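Local coordinates for OmpT protein (Vibrio cholerae serotype O1, PDB 6EHD), which probably forms a diffusion channel through the outer membrane, a beta-barrel porin that lets ions and other small solutes pass with little specificity, at residues 172-176 and 187-192; 206-210 and 236-240; 51-57 and 69-75; 148-152 and 195-199; 263-267 and 290-294. The protein carries 1 engineered substitution. All blocks are in the same frame, centred on the assembly; numbering follows the deposited sequence.

Interaction 1. Residues 172-176 and 187-192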
# COMPACT_ATOMS: atom_id res chain seq x y z
N LYS A 172 -18.46 10.01 -0.38
CA LYS A 172 -19.80 10.51 -0.00
C LYS A 172 -20.86 9.42 0.07
O LYS A 172 -21.92 9.67 0.62
CB LYS A 172 -20.24 11.63 -0.96
CG LYS A 172 -19.53 12.95 -0.70
CD LYS A 172 -19.74 13.92 -1.86
CE LYS A 172 -19.06 15.23 -1.60
NZ LYS A 172 -19.45 16.28 -2.59
N ALA A 173 -20.56 8.22 -0.41
CA ALA A 173 -21.47 7.09 -0.30
C ALA A 173 -20.74 5.80 -0.03
O ALA A 173 -20.81 4.83 -0.80
CB ALA A 173 -22.30 6.96 -1.59
N PHE A 174 -20.05 5.74 1.10
CA PHE A 174 -19.22 4.58 1.43
C PHE A 174 -20.09 3.47 2.09
O PHE A 174 -20.77 3.73 3.09
CB PHE A 174 -18.09 4.99 2.41
CG PHE A 174 -17.08 3.92 2.66
CD1 PHE A 174 -16.12 3.61 1.69
CD2 PHE A 174 -17.08 3.21 3.84
CE1 PHE A 174 -15.19 2.59 1.93
CE2 PHE A 174 -16.11 2.23 4.10
CZ PHE A 174 -15.17 1.91 3.13
N LYS A 175 -20.01 2.27 1.56
CA LYS A 175 -20.64 1.08 2.16
C LYS A 175 -19.84 0.55 3.36
O LYS A 175 -18.81 -0.09 3.22
CB LYS A 175 -20.82 -0.03 1.13
CG LYS A 175 -21.57 -1.25 1.65
CD LYS A 175 -21.99 -2.17 0.50
CE LYS A 175 -23.19 -3.07 0.82
NZ LYS A 175 -22.78 -4.45 1.22
N VAL A 176 -20.37 0.83 4.54
CA VAL A 176 -19.89 0.27 5.81
C VAL A 176 -20.27 -1.22 5.98
O VAL A 176 -19.44 -2.03 6.46
CB VAL A 176 -20.43 1.11 6.97
CG1 VAL A 176 -20.24 0.42 8.32
CG2 VAL A 176 -19.79 2.50 6.94
N ASP A 187 -28.58 -1.78 3.27
CA ASP A 187 -27.17 -1.37 3.28
C ASP A 187 -26.96 -0.16 4.20
O ASP A 187 -27.75 0.77 4.17
CB ASP A 187 -26.71 -1.00 1.87
CG ASP A 187 -26.44 -2.21 1.00
OD1 ASP A 187 -26.37 -3.35 1.52
OD2 ASP A 187 -26.26 -2.02 -0.22
N ILE A 188 -25.91 -0.18 5.02
CA ILE A 188 -25.52 1.00 5.81
C ILE A 188 -24.48 1.79 4.96
O ILE A 188 -23.37 1.28 4.69
CB ILE A 188 -24.87 0.61 7.17
CG1 ILE A 188 -25.70 -0.44 7.95
CG2 ILE A 188 -24.67 1.84 8.03
CD1 ILE A 188 -24.87 -1.26 8.93
N LYS A 189 -24.85 2.99 4.51
CA LYS A 189 -23.94 3.87 3.75
C LYS A 189 -23.80 5.19 4.46
O LYS A 189 -24.74 5.63 5.11
CB LYS A 189 -24.41 4.08 2.32
CG LYS A 189 -24.68 2.76 1.61
CD LYS A 189 -24.36 2.78 0.13
CE LYS A 189 -24.59 1.40 -0.47
NZ LYS A 189 -23.74 1.18 -1.67
N ALA A 190 -22.62 5.82 4.35
CA ALA A 190 -22.33 7.05 5.02
C ALA A 190 -21.36 7.89 4.20
O ALA A 190 -20.68 7.36 3.32
CB ALA A 190 -21.76 6.74 6.38
N ASP A 191 -21.42 9.19 4.42
CA ASP A 191 -20.48 10.18 3.92
C ASP A 191 -19.30 10.25 4.94
O ASP A 191 -19.42 10.84 6.02
CB ASP A 191 -21.21 11.53 3.74
CG ASP A 191 -20.35 12.64 3.14
OD1 ASP A 191 -19.08 12.54 3.00
OD2 ASP A 191 -20.94 13.71 2.85
N VAL A 192 -18.17 9.61 4.57
CA VAL A 192 -17.03 9.42 5.51
C VAL A 192 -15.75 10.06 4.92
O VAL A 192 -15.50 9.96 3.72
CB VAL A 192 -16.85 7.94 5.89
CG1 VAL A 192 -16.75 7.05 4.68
CG2 VAL A 192 -15.64 7.72 6.82
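Phe-174 and Val-192 meet at the foot of a beta hairpin of the porin barrel, where strand 174-181 starts to run antiparallel to strand 184-205. The phenylalanine is turned with CG anti to its backbone nitrogen (chi1 -172°), which carries the ring away from the partner strand while CB stays behind as the point of touch, 3.3 Å from Val-192 CG1. That methyl also lies obliquely to the ring, and both residues rest on Leu-113 of a loop; a valine and a phenylalanine suit the place, Val-192 being buried and Phe-174 partly so. In the backbone Phe-174 and Ala-190 form a hydrogen-bonded pair, Phe-174 N to Ala-190 O at 2.8 Å and Ala-190 N to Phe-174 O at 3.1 Å, and the small alanine shares the face of Phe-174. Lys-172 and Asp-191 run alongside each other, but their charged ends part: Lys-172 NZ bonds to Asn-143 and Asp-191 forms a salt bridge with Arg-170. Farther along, the surface residues Lys-175 and Asp-187 are joined by a long salt bridge. Lys-175 CE comes within 3.3 Å of Asp-187 OD1; the bend at the last torsion, chi4 -98°, sets where Lys-175 NZ lies, 3.8 Å from Asp-187 OD1.

Interaction 2. Residues 206-210 and 236-240; sequences GDALI and AGTYK. With C8E ((hydroxyethyloxy)tri(ethyloxy)octane), chain H.
Asp-207 O is gripped twice, by the backbone Lys-240 N at 3.0 Å and by a water 2.9 Å from Asp-207 O that also bonds to Thr-238 OG1; the Tyr-239 CA hydrogen adds a weaker contact to the same oxygen. The contact lies at the open end of the hairpin of strands 208-221 and 227-242 in the porin barrel. Asp-207 CB sits over a face of the Tyr-239 ring, toward its rim, in a CH-pi contact 4.2 Å from the centroid. Two further waters link Tyr-239 OH to Asp-207 N and to Asp-207 OD2; an aspartate suits this strand start, its peptide N and its carboxylate each holding a water. Ala-208 is small enough to lie beside the ring, its CB 3.6 Å from Tyr-239 CD2. Leu-209 and Thr-238, a hydrogen-bonded pair, point the same way from the other face, with Leu-209 CB 3.5 Å from Thr-238 OG1. Gly-237 has no side chain, and Leu-209 O comes to 3.1 Å from Gly-237 CA. On the face of Ala-208, Ile-210 and Tyr-239 a detergent molecule lies along Ala-208, Ile-210 and the Gly-237 backbone, as expected where a barrel meets the membrane. Leu-209 and Thr-238 rest on loop residue Tyr-99, while Gly-237 and Tyr-239 pass the backbone ladder on to strand 245-258.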
# COMPACT_ATOMS: atom_id res chain seq x y z
N GLY A 206 24.95 -2.14 8.35
CA GLY A 206 25.53 -3.36 7.81
C GLY A 206 24.50 -4.18 7.04
O GLY A 206 23.92 -3.72 6.06
N ASP A 207 24.33 -5.42 7.46
CA ASP A 207 23.36 -6.31 6.82
C ASP A 207 21.93 -6.12 7.39
O ASP A 207 21.03 -6.87 6.98
CB ASP A 207 23.80 -7.78 7.07
CG ASP A 207 25.07 -8.15 6.25
OD1 ASP A 207 25.16 -7.71 5.13
OD2 ASP A 207 25.90 -8.87 6.76
N ALA A 208 21.74 -5.15 8.31
CA ALA A 208 20.43 -4.93 8.99
C ALA A 208 19.71 -3.69 8.52
O ALA A 208 20.36 -2.65 8.19
CB ALA A 208 20.59 -4.91 10.53
N LEU A 209 18.36 -3.74 8.53
CA LEU A 209 17.52 -2.55 8.29
C LEU A 209 16.53 -2.52 9.44
O LEU A 209 15.94 -3.58 9.76
CB LEU A 209 16.79 -2.68 6.96
CG LEU A 209 15.64 -1.70 6.70
CD1 LEU A 209 16.26 -0.31 6.59
CD2 LEU A 209 14.86 -2.07 5.44
N ILE A 210 16.38 -1.37 10.13
CA ILE A 210 15.29 -1.27 11.18
C ILE A 210 14.43 -0.06 10.88
O ILE A 210 14.96 1.03 10.58
CB ILE A 210 15.87 -1.12 12.60
CG1 ILE A 210 16.77 -2.35 12.89
CG2 ILE A 210 14.72 -1.10 13.61
CD1 ILE A 210 17.38 -2.42 14.30
N ALA A 236 9.73 -2.73 12.75
CA ALA A 236 10.02 -3.89 11.84
C ALA A 236 11.49 -3.86 11.43
O ALA A 236 12.19 -2.84 11.49
CB ALA A 236 9.11 -3.88 10.60
N GLY A 237 11.98 -5.01 10.95
CA GLY A 237 13.36 -5.10 10.43
C GLY A 237 13.61 -6.25 9.48
O GLY A 237 12.81 -7.21 9.41
N THR A 238 14.78 -6.16 8.84
CA THR A 238 15.26 -7.25 7.96
C THR A 238 16.72 -7.49 8.21
O THR A 238 17.45 -6.57 8.65
CB THR A 238 15.04 -6.91 6.46
OG1 THR A 238 15.93 -5.90 5.99
CG2 THR A 238 13.60 -6.55 6.09
N TYR A 239 17.17 -8.71 7.92
CA TYR A 239 18.59 -9.05 8.12
C TYR A 239 19.04 -10.01 7.04
O TYR A 239 18.47 -11.11 6.92
CB TYR A 239 18.85 -9.67 9.47
CG TYR A 239 20.30 -9.58 9.90
CD1 TYR A 239 21.27 -10.56 9.49
CD2 TYR A 239 20.77 -8.52 10.68
CE1 TYR A 239 22.63 -10.45 9.85
CE2 TYR A 239 22.13 -8.40 10.99
CZ TYR A 239 23.04 -9.39 10.58
OH TYR A 239 24.37 -9.26 10.92
N LYS A 240 20.08 -9.61 6.29
CA LYS A 240 20.66 -10.49 5.23
C LYS A 240 21.62 -11.50 5.88
O LYS A 240 22.74 -11.12 6.29
CB LYS A 240 21.43 -9.54 4.26
CG LYS A 240 22.04 -10.16 3.03
CD LYS A 240 22.30 -9.13 1.91
CE LYS A 240 22.26 -9.80 0.55
NZ LYS A 240 23.06 -9.03 -0.44
C1 C8E H . 26.99 -7.96 13.94
C2 C8E H . 26.13 -7.31 15.01
C3 C8E H . 25.43 -6.06 14.47
C4 C8E H . 24.11 -5.73 15.18
C5 C8E H . 22.99 -5.42 14.19
C6 C8E H . 21.62 -5.52 14.85
C7 C8E H . 21.13 -6.97 14.95
C8 C8E H . 19.69 -7.08 15.43
O9 C8E H . 18.80 -7.36 14.33
C10 C8E H . 18.38 -6.21 13.58
C11 C8E H . 17.14 -6.46 12.71
O12 C8E H . 16.72 -7.80 12.81
C13 C8E H . 15.64 -8.26 11.96
C14 C8E H . 15.18 -9.57 12.52
O15 C8E H . 14.86 -10.50 11.53
C16 C8E H . 14.63 -11.86 11.99
O HOH W 1 18.62 -6.37 5.44
O HOH W 2 25.63 -6.48 10.16
O HOH W 3 25.87 -10.39 9.13

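Interaction 3. Residues 51-57 and 69-75; sequences ALQGKVE and RNHILGV
Glu-57 faces both Arg-69 and Asn-70, a classic beta bulge in the hairpin that strands 50-59 and 67-77 form in the porin barrel. Backbone bonding comes first. Glu-57 O receives Arg-69 N, and a weak second bond runs from Asn-70 N to Glu-57 O at 3.4 Å; from there regular antiparallel pairs run through Lys-55 with Ile-72 to Gln-53 with Gly-74, where Gly-74 N lies 2.9 Å from Gln-53 O. Charge is concentrated at the bulge. Arg-69 NE points straight at Glu-57 OE1 (2.9 Å, 179° at the hydrogen), in the guanidinium plane and onto the anti lone pair, and the two flat groups are only 9° from coplanar. This grip uses one nitrogen: Arg-69 NH1 stays 3.6 Å from Glu-57 OE1 and is linked to it by a water. Tyr-14 takes the other carboxylate oxygen and Asp-303 the NH2 of the arginine, so both charged groups, buried here, have second partners. Among neutral polar groups, extended Gln-53 reaches Lys-81 and Asp-41, and Gly-74 opposite offers no side chain in its way. Apolar contact is light and belongs to the other face, where Leu-52 CD2 approaches Val-75 CG2 at 4.5 Å and detergent touches nearby Leu-73. Asn-70 also holds the bulge from within, its ND2 donating to Arg-69 O at 2.8 Å from above the carbonyl plane.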
# COMPACT_ATOMS: atom_id res chain seq x y z
N ALA A 51 11.17 14.94 -20.78
CA ALA A 51 10.94 13.53 -21.18
C ALA A 51 9.47 13.13 -21.03
O ALA A 51 8.75 13.71 -20.24
CB ALA A 51 11.89 12.60 -20.41
N LEU A 52 8.99 12.17 -21.82
CA LEU A 52 7.62 11.71 -21.84
C LEU A 52 7.58 10.17 -21.50
O LEU A 52 8.53 9.43 -21.81
CB LEU A 52 7.03 11.84 -23.26
CG LEU A 52 7.09 13.26 -23.86
CD1 LEU A 52 6.71 13.27 -25.35
CD2 LEU A 52 6.17 14.17 -23.08
N GLN A 53 6.49 9.75 -20.91
CA GLN A 53 6.24 8.38 -20.50
C GLN A 53 4.82 8.00 -20.81
O GLN A 53 3.87 8.75 -20.58
CB GLN A 53 6.54 8.17 -18.98
CG GLN A 53 6.19 6.76 -18.47
CD GLN A 53 6.22 6.62 -16.92
OE1 GLN A 53 5.98 7.60 -16.17
NE2 GLN A 53 6.55 5.38 -16.44
N GLY A 54 4.64 6.78 -21.32
CA GLY A 54 3.31 6.20 -21.45
C GLY A 54 3.39 4.73 -20.87
O GLY A 54 4.18 3.97 -21.31
N LYS A 55 2.56 4.40 -19.90
CA LYS A 55 2.61 3.06 -19.20
C LYS A 55 1.23 2.48 -19.05
O LYS A 55 0.29 3.19 -18.65
CB LYS A 55 3.32 3.25 -17.83
CG LYS A 55 3.53 1.97 -17.02
CD LYS A 55 4.43 2.25 -15.76
CE LYS A 55 4.54 1.03 -14.85
NZ LYS A 55 5.50 1.29 -13.75
N VAL A 56 1.05 1.15 -19.25
CA VAL A 56 -0.19 0.55 -18.98
C VAL A 56 0.12 -0.87 -18.38
O VAL A 56 1.08 -1.46 -18.78
CB VAL A 56 -1.06 0.46 -20.26
CG1 VAL A 56 -0.37 -0.32 -21.33
CG2 VAL A 56 -2.44 -0.08 -19.95
N GLU A 57 -0.64 -1.24 -17.38
CA GLU A 57 -0.44 -2.51 -16.64
C GLU A 57 -1.74 -3.19 -16.51
O GLU A 57 -2.75 -2.57 -16.06
CB GLU A 57 0.11 -2.20 -15.23
CG GLU A 57 0.57 -3.50 -14.43
CD GLU A 57 1.30 -3.15 -13.08
OE1 GLU A 57 0.70 -3.37 -12.02
OE2 GLU A 57 2.46 -2.67 -13.17
N ARG A 69 -4.88 -2.24 -14.54
CA ARG A 69 -4.50 -1.90 -13.12
C ARG A 69 -4.06 -0.44 -13.00
O ARG A 69 -4.43 0.25 -12.03
CB ARG A 69 -3.33 -2.82 -12.60
CG ARG A 69 -3.85 -4.18 -12.09
CD ARG A 69 -2.66 -5.16 -11.90
NE ARG A 69 -1.64 -4.76 -10.93
CZ ARG A 69 -1.69 -4.95 -9.62
NH1 ARG A 69 -0.66 -4.59 -8.88
NH2 ARG A 69 -2.72 -5.49 -9.03
N ASN A 70 -3.19 -0.02 -13.93
CA ASN A 70 -2.70 1.39 -14.03
C ASN A 70 -2.70 1.78 -15.50
O ASN A 70 -2.43 0.94 -16.36
CB ASN A 70 -1.24 1.48 -13.57
CG ASN A 70 -1.09 1.77 -12.01
OD1 ASN A 70 -0.03 2.18 -11.62
ND2 ASN A 70 -2.12 1.62 -11.20
N HIS A 71 -2.86 3.11 -15.76
CA HIS A 71 -2.77 3.66 -17.14
C HIS A 71 -2.34 5.14 -16.99
O HIS A 71 -3.06 5.95 -16.41
CB HIS A 71 -4.16 3.52 -17.80
CG HIS A 71 -4.20 3.92 -19.25
ND1 HIS A 71 -5.37 3.92 -20.00
CD2 HIS A 71 -3.23 4.37 -20.09
CE1 HIS A 71 -5.12 4.34 -21.23
NE2 HIS A 71 -3.82 4.60 -21.32
N ILE A 72 -1.13 5.42 -17.45
CA ILE A 72 -0.42 6.64 -17.08
C ILE A 72 0.15 7.34 -18.32
O ILE A 72 0.79 6.70 -19.18
CB ILE A 72 0.77 6.29 -16.11
CG1 ILE A 72 0.25 5.55 -14.88
CG2 ILE A 72 1.45 7.53 -15.60
CD1 ILE A 72 1.33 5.03 -13.90
N LEU A 73 0.00 8.68 -18.34
CA LEU A 73 0.80 9.57 -19.17
C LEU A 73 1.64 10.50 -18.29
O LEU A 73 1.11 11.19 -17.45
CB LEU A 73 -0.23 10.42 -20.01
CG LEU A 73 0.23 10.86 -21.37
CD1 LEU A 73 -0.97 11.40 -22.19
CD2 LEU A 73 1.33 11.89 -21.21
N GLY A 74 2.93 10.53 -18.51
CA GLY A 74 3.89 11.22 -17.68
C GLY A 74 4.73 12.26 -18.44
O GLY A 74 5.15 12.03 -19.59
N VAL A 75 5.04 13.36 -17.75
CA VAL A 75 5.82 14.46 -18.28
C VAL A 75 6.87 14.84 -17.25
O VAL A 75 6.51 15.37 -16.19
CB VAL A 75 4.94 15.71 -18.61
CG1 VAL A 75 5.82 16.74 -19.27
CG2 VAL A 75 3.76 15.32 -19.49
O HOH W 4 1.31 -2.36 -9.66

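Interaction 4. Residues 148-152 and 195-199. With C8E ((hydroxyethyloxy)tri(ethyloxy)octane), chain K; C8E ((hydroxyethyloxy)tri(ethyloxy)octane), chain J.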
# COMPACT_ATOMS: atom_id res chain seq x y z
N LEU A 148 -9.58 13.31 -3.00
CA LEU A 148 -8.22 12.94 -2.50
C LEU A 148 -7.22 14.07 -2.68
O LEU A 148 -7.09 14.67 -3.76
CB LEU A 148 -7.73 11.67 -3.22
CG LEU A 148 -6.36 11.08 -2.85
CD1 LEU A 148 -6.42 10.47 -1.46
CD2 LEU A 148 -5.93 10.06 -3.86
N ALA A 149 -6.46 14.32 -1.63
CA ALA A 149 -5.37 15.23 -1.69
C ALA A 149 -4.28 14.75 -0.67
O ALA A 149 -4.61 14.52 0.52
CB ALA A 149 -5.84 16.66 -1.33
N GLU A 150 -3.03 14.70 -1.14
CA GLU A 150 -1.91 14.14 -0.35
C GLU A 150 -0.61 14.88 -0.57
O GLU A 150 -0.35 15.35 -1.67
CB GLU A 150 -1.71 12.62 -0.74
CG GLU A 150 -2.94 11.77 -0.49
CD GLU A 150 -2.70 10.24 -0.66
OE1 GLU A 150 -2.00 9.90 -1.67
OE2 GLU A 150 -3.24 9.46 0.16
N LEU A 151 0.26 14.92 0.46
CA LEU A 151 1.59 15.53 0.39
C LEU A 151 2.52 14.86 1.37
O LEU A 151 2.13 14.73 2.55
CB LEU A 151 1.52 17.06 0.74
CG LEU A 151 2.85 17.81 0.91
CD1 LEU A 151 3.56 17.87 -0.38
CD2 LEU A 151 2.65 19.27 1.42
N TYR A 152 3.68 14.43 0.87
CA TYR A 152 4.75 13.80 1.68
C TYR A 152 6.11 14.46 1.34
O TYR A 152 6.36 14.83 0.15
CB TYR A 152 4.79 12.26 1.42
CG TYR A 152 3.59 11.50 1.94
CD1 TYR A 152 2.38 11.43 1.24
CD2 TYR A 152 3.65 10.78 3.14
CE1 TYR A 152 1.29 10.75 1.75
CE2 TYR A 152 2.59 10.04 3.62
CZ TYR A 152 1.40 10.04 2.95
OH TYR A 152 0.30 9.33 3.49
N SER A 195 -8.81 11.44 7.44
CA SER A 195 -7.73 12.38 7.50
C SER A 195 -6.53 11.72 8.24
O SER A 195 -6.67 11.22 9.32
CB SER A 195 -8.16 13.66 8.26
OG SER A 195 -9.32 14.18 7.58
N TYR A 196 -5.33 11.77 7.66
CA TYR A 196 -4.21 11.00 8.22
C TYR A 196 -2.85 11.72 8.10
O TYR A 196 -2.62 12.60 7.27
CB TYR A 196 -4.21 9.53 7.58
CG TYR A 196 -4.40 9.58 6.02
CD1 TYR A 196 -5.70 9.57 5.49
CD2 TYR A 196 -3.31 9.73 5.16
CE1 TYR A 196 -5.93 9.69 4.11
CE2 TYR A 196 -3.54 9.81 3.76
CZ TYR A 196 -4.86 9.82 3.25
OH TYR A 196 -5.12 9.93 1.87
N PHE A 197 -1.93 11.36 8.99
CA PHE A 197 -0.59 11.89 9.10
C PHE A 197 0.36 10.87 9.68
O PHE A 197 -0.01 10.08 10.61
CB PHE A 197 -0.64 13.20 10.00
CG PHE A 197 0.70 13.82 10.22
CD1 PHE A 197 1.33 14.46 9.19
CD2 PHE A 197 1.32 13.79 11.45
CE1 PHE A 197 2.60 15.02 9.34
CE2 PHE A 197 2.60 14.30 11.59
CZ PHE A 197 3.22 14.95 10.55
N GLU A 198 1.66 10.87 9.20
CA GLU A 198 2.61 9.90 9.63
C GLU A 198 4.02 10.45 9.63
O GLU A 198 4.34 11.40 8.89
CB GLU A 198 2.59 8.66 8.65
CG GLU A 198 3.09 8.90 7.25
CD GLU A 198 4.62 8.82 7.01
OE1 GLU A 198 5.32 8.13 7.73
OE2 GLU A 198 5.13 9.49 6.04
N VAL A 199 4.84 9.85 10.46
CA VAL A 199 6.32 10.01 10.44
C VAL A 199 6.99 8.63 10.40
O VAL A 199 6.60 7.72 11.20
CB VAL A 199 6.80 10.79 11.69
CG1 VAL A 199 8.31 10.86 11.77
CG2 VAL A 199 6.18 12.19 11.71
C1 C8E K . 3.65 18.74 12.73
C2 C8E K . 2.30 19.25 12.25
C3 C8E K . 1.21 18.27 12.59
C4 C8E K . 0.15 18.30 11.53
C5 C8E K . -1.02 17.52 12.00
C6 C8E K . -2.09 17.44 10.95
C7 C8E K . -3.06 16.41 11.46
C8 C8E K . -4.26 16.13 10.59
O9 C8E K . -4.91 15.03 11.24
C10 C8E K . -4.58 13.74 10.77
C11 C8E K . -4.55 12.74 11.93
O12 C8E K . -5.77 12.82 12.64
C1 C8E J . 6.38 18.27 13.62
C2 C8E J . 6.54 17.29 12.49
C3 C8E J . 8.00 16.87 12.40
C4 C8E J . 8.14 15.44 11.93
C5 C8E J . 9.44 15.22 11.19
C6 C8E J . 10.28 14.08 11.71
C7 C8E J . 10.56 14.04 13.20
C8 C8E J . 11.92 13.34 13.44
O9 C8E J . 11.86 12.05 12.87
C10 C8E J . 12.85 11.09 13.20
C11 C8E J . 12.25 9.79 12.68
O12 C8E J . 11.62 9.10 13.77
C13 C8E J . 10.80 8.01 13.37
C14 C8E J . 9.71 7.81 14.39
O15 C8E J . 10.12 7.22 15.64
C16 C8E J . 11.35 7.49 16.24
C17 C8E J . 11.19 7.22 17.73
O18 C8E J . 12.06 6.20 18.18
C19 C8E J . 13.40 6.60 18.37
C20 C8E J . 14.00 5.26 18.71
O21 C8E J . 13.97 4.30 17.65
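Tyr-196 takes the crowded position between its backbone nitrogen and carbonyl carbon (chi1 46°), which throws the ring across toward Glu-150, whose extended chain, CG beside its own nitrogen, comes to meet it. The two strands run nearly parallel with axes 9.4 Å apart, too far for backbone bonds, because strand 160-171 lies between them; only long side chains can bridge that gap. Tyr-196 OH donates to Glu-150 OE2 at 2.6 Å, using the anti lone pair. The carboxylate oxygen lies in the plane of the ring, at its edge, although the two planes stand 86° apart. Leu-148 CD1 packs against the same hydroxyl, 3.6 Å from Tyr-196 OH. Next in line, Tyr-152 OH meets the Tyr-196 edge at CE2, 3.9 Å away, and finds its hydrogen-bond partner in Tyr-215. Glu-198, bent at chi2, lays OE2 in the plane of the Tyr-152 ring, 3.5 Å from Tyr-152 CD2; the same oxygen bonds to His-163. An aromatic edge, with its slightly positive hydrogens, suits a carboxylate oxygen. On the far side of strand 195-199 detergent covers Phe-197 and Val-199. Since Ser-91 of helix 90-94 also bonds Glu-150 OE2, the oxygen has two hydrogen-bond partners, which would probably favour the ionised carboxylate and which links the barrel wall to the helix lying inside it.

Interaction 5. Residues 263-267 and 290-294. With C8E ((hydroxyethyloxy)tri(ethyloxy)octane), chain F.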
# COMPACT_ATOMS: atom_id res chain seq x y z
N ASP A 263 -13.71 1.82 23.13
CA ASP A 263 -12.25 1.72 22.82
C ASP A 263 -12.00 0.31 22.31
O ASP A 263 -12.55 -0.67 22.86
CB ASP A 263 -11.38 1.90 24.05
CG ASP A 263 -11.02 3.34 24.33
OD1 ASP A 263 -10.72 4.11 23.41
OD2 ASP A 263 -11.00 3.71 25.52
N GLU A 264 -11.15 0.15 21.30
CA GLU A 264 -10.62 -1.25 20.98
C GLU A 264 -9.11 -1.15 20.68
O GLU A 264 -8.59 -0.05 20.67
CB GLU A 264 -11.34 -1.86 19.79
CG GLU A 264 -12.85 -1.92 19.87
CD GLU A 264 -13.45 -3.13 20.53
OE1 GLU A 264 -12.72 -4.03 21.00
OE2 GLU A 264 -14.70 -3.19 20.56
N ASP A 265 -8.46 -2.28 20.46
CA ASP A 265 -7.06 -2.26 19.95
C ASP A 265 -6.80 -3.56 19.18
O ASP A 265 -7.63 -4.52 19.26
CB ASP A 265 -6.03 -2.00 21.06
CG ASP A 265 -5.95 -3.04 22.17
OD1 ASP A 265 -6.27 -4.22 21.97
OD2 ASP A 265 -5.29 -2.70 23.17
N GLY A 266 -5.66 -3.61 18.48
CA GLY A 266 -5.26 -4.77 17.65
C GLY A 266 -3.75 -4.89 17.57
O GLY A 266 -3.07 -3.86 17.52
N THR A 267 -3.25 -6.15 17.60
CA THR A 267 -1.84 -6.49 17.55
C THR A 267 -1.63 -7.44 16.36
O THR A 267 -2.44 -8.40 16.20
CB THR A 267 -1.44 -7.17 18.86
OG1 THR A 267 -1.61 -6.22 19.96
CG2 THR A 267 -0.02 -7.53 18.82
N GLY A 290 -2.33 -12.65 14.85
CA GLY A 290 -3.20 -11.49 15.02
C GLY A 290 -4.11 -11.60 16.28
O GLY A 290 -4.55 -12.71 16.59
N ASP A 291 -4.35 -10.50 16.98
CA ASP A 291 -5.33 -10.48 18.12
C ASP A 291 -5.96 -9.12 18.22
O ASP A 291 -5.24 -8.11 18.42
CB ASP A 291 -4.62 -10.85 19.39
CG ASP A 291 -5.60 -11.15 20.57
OD1 ASP A 291 -6.55 -11.88 20.36
OD2 ASP A 291 -5.43 -10.56 21.62
N GLY A 292 -7.30 -9.06 18.11
CA GLY A 292 -8.02 -7.82 18.26
C GLY A 292 -8.61 -7.31 17.02
O GLY A 292 -8.93 -8.09 16.08
N THR A 293 -8.75 -5.98 16.95
CA THR A 293 -9.48 -5.27 15.91
C THR A 293 -8.62 -4.56 14.83
O THR A 293 -7.60 -3.99 15.22
CB THR A 293 -10.33 -4.20 16.62
OG1 THR A 293 -11.30 -4.88 17.46
CG2 THR A 293 -11.04 -3.30 15.65
N THR A 294 -9.04 -4.62 13.56
CA THR A 294 -8.67 -3.64 12.50
C THR A 294 -9.90 -3.05 11.89
O THR A 294 -10.87 -3.83 11.67
CB THR A 294 -7.72 -4.24 11.42
OG1 THR A 294 -7.40 -3.28 10.42
CG2 THR A 294 -8.33 -5.44 10.69
O9 C8E F . -9.77 -12.22 7.48
C10 C8E F . -8.73 -12.76 8.27
C11 C8E F . -7.39 -12.40 7.66
O12 C8E F . -6.41 -12.61 8.69
C13 C8E F . -5.17 -11.96 8.43
C14 C8E F . -4.25 -11.83 9.64
O15 C8E F . -4.80 -11.11 10.78
C16 C8E F . -5.04 -9.75 10.44
C17 C8E F . -6.09 -9.25 11.40
O18 C8E F . -5.37 -8.64 12.44
C19 C8E F . -5.65 -7.25 12.56
C20 C8E F . -6.39 -7.18 13.85
O21 C8E F . -5.44 -7.36 14.90
O HOH W 5 -10.71 -5.56 19.82
O HOH W 6 -4.32 -6.20 20.82
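Gly-266 and Gly-292 pass each other with CA atoms 4.2 Å apart, a non-hydrogen-bonded pair at a corner of the hairpin that strands 263-276 and 281-291 form in the porin barrel. To one side Thr-267 and Asp-291 form a regular pair, Thr-267 N to Asp-291 O and Asp-291 N to Thr-267 O both at 2.9 Å. Past the corner the geometry changes: Thr-293 N reaches Asp-265 O at 3.0 Å from above its carbonyl plane, 39° out of it. Gly-292 makes the turn with phi 110°, a region where side chains are rarely tolerated, and both glycines allow the backbones this near. Water forms the next layer. One molecule joins Asp-265 OD1 (3.0 Å), Thr-267 OG1 (2.8 Å) and Asp-291 O; another lies among Glu-264 OE1, Asp-265 O and Thr-293 OG1, whose side chain packs across that of Glu-264. Threonine hydroxyls suit these bridges, since they can give as well as take a proton. Farther out, Tyr-253 holds Asp-265 OD2 and Ser-313 N holds Asp-291 OD1, while a detergent chain runs along the backbone at Gly-292 and Thr-294. Strand 263-276 is flanked by 245-258, whose Gln-256 backbone bonds to that of Glu-264; after the corner segment 290-294 goes on as strand 293-299, beside 309-311.

Overall arrangement
All five contacts belong to the barrel wall of the porin and, apart from the join in sequence between interactions 1 and 4, none touches another. Interactions 1, 2, 3 and 5 each join the two arms of a hairpin, whereas interaction 4 spans one intervening strand from inside. Interactions 1 and 4 share strand 184-205, with centres 22 Å apart; strand 208-221, next in the chain, carries interaction 2, on the opposite side of the chain's centre from interaction 1 (centres 41 Å apart). Interactions 3 and 5 also lie on opposite sides, with centres 39 Å apart. Interaction 3 is near a calcium site seen for this protein, though empty of calcium in this chain: the Val-56 side chain is about 8 Å from that of Phe-13. Detergent borders interactions 2 to 5.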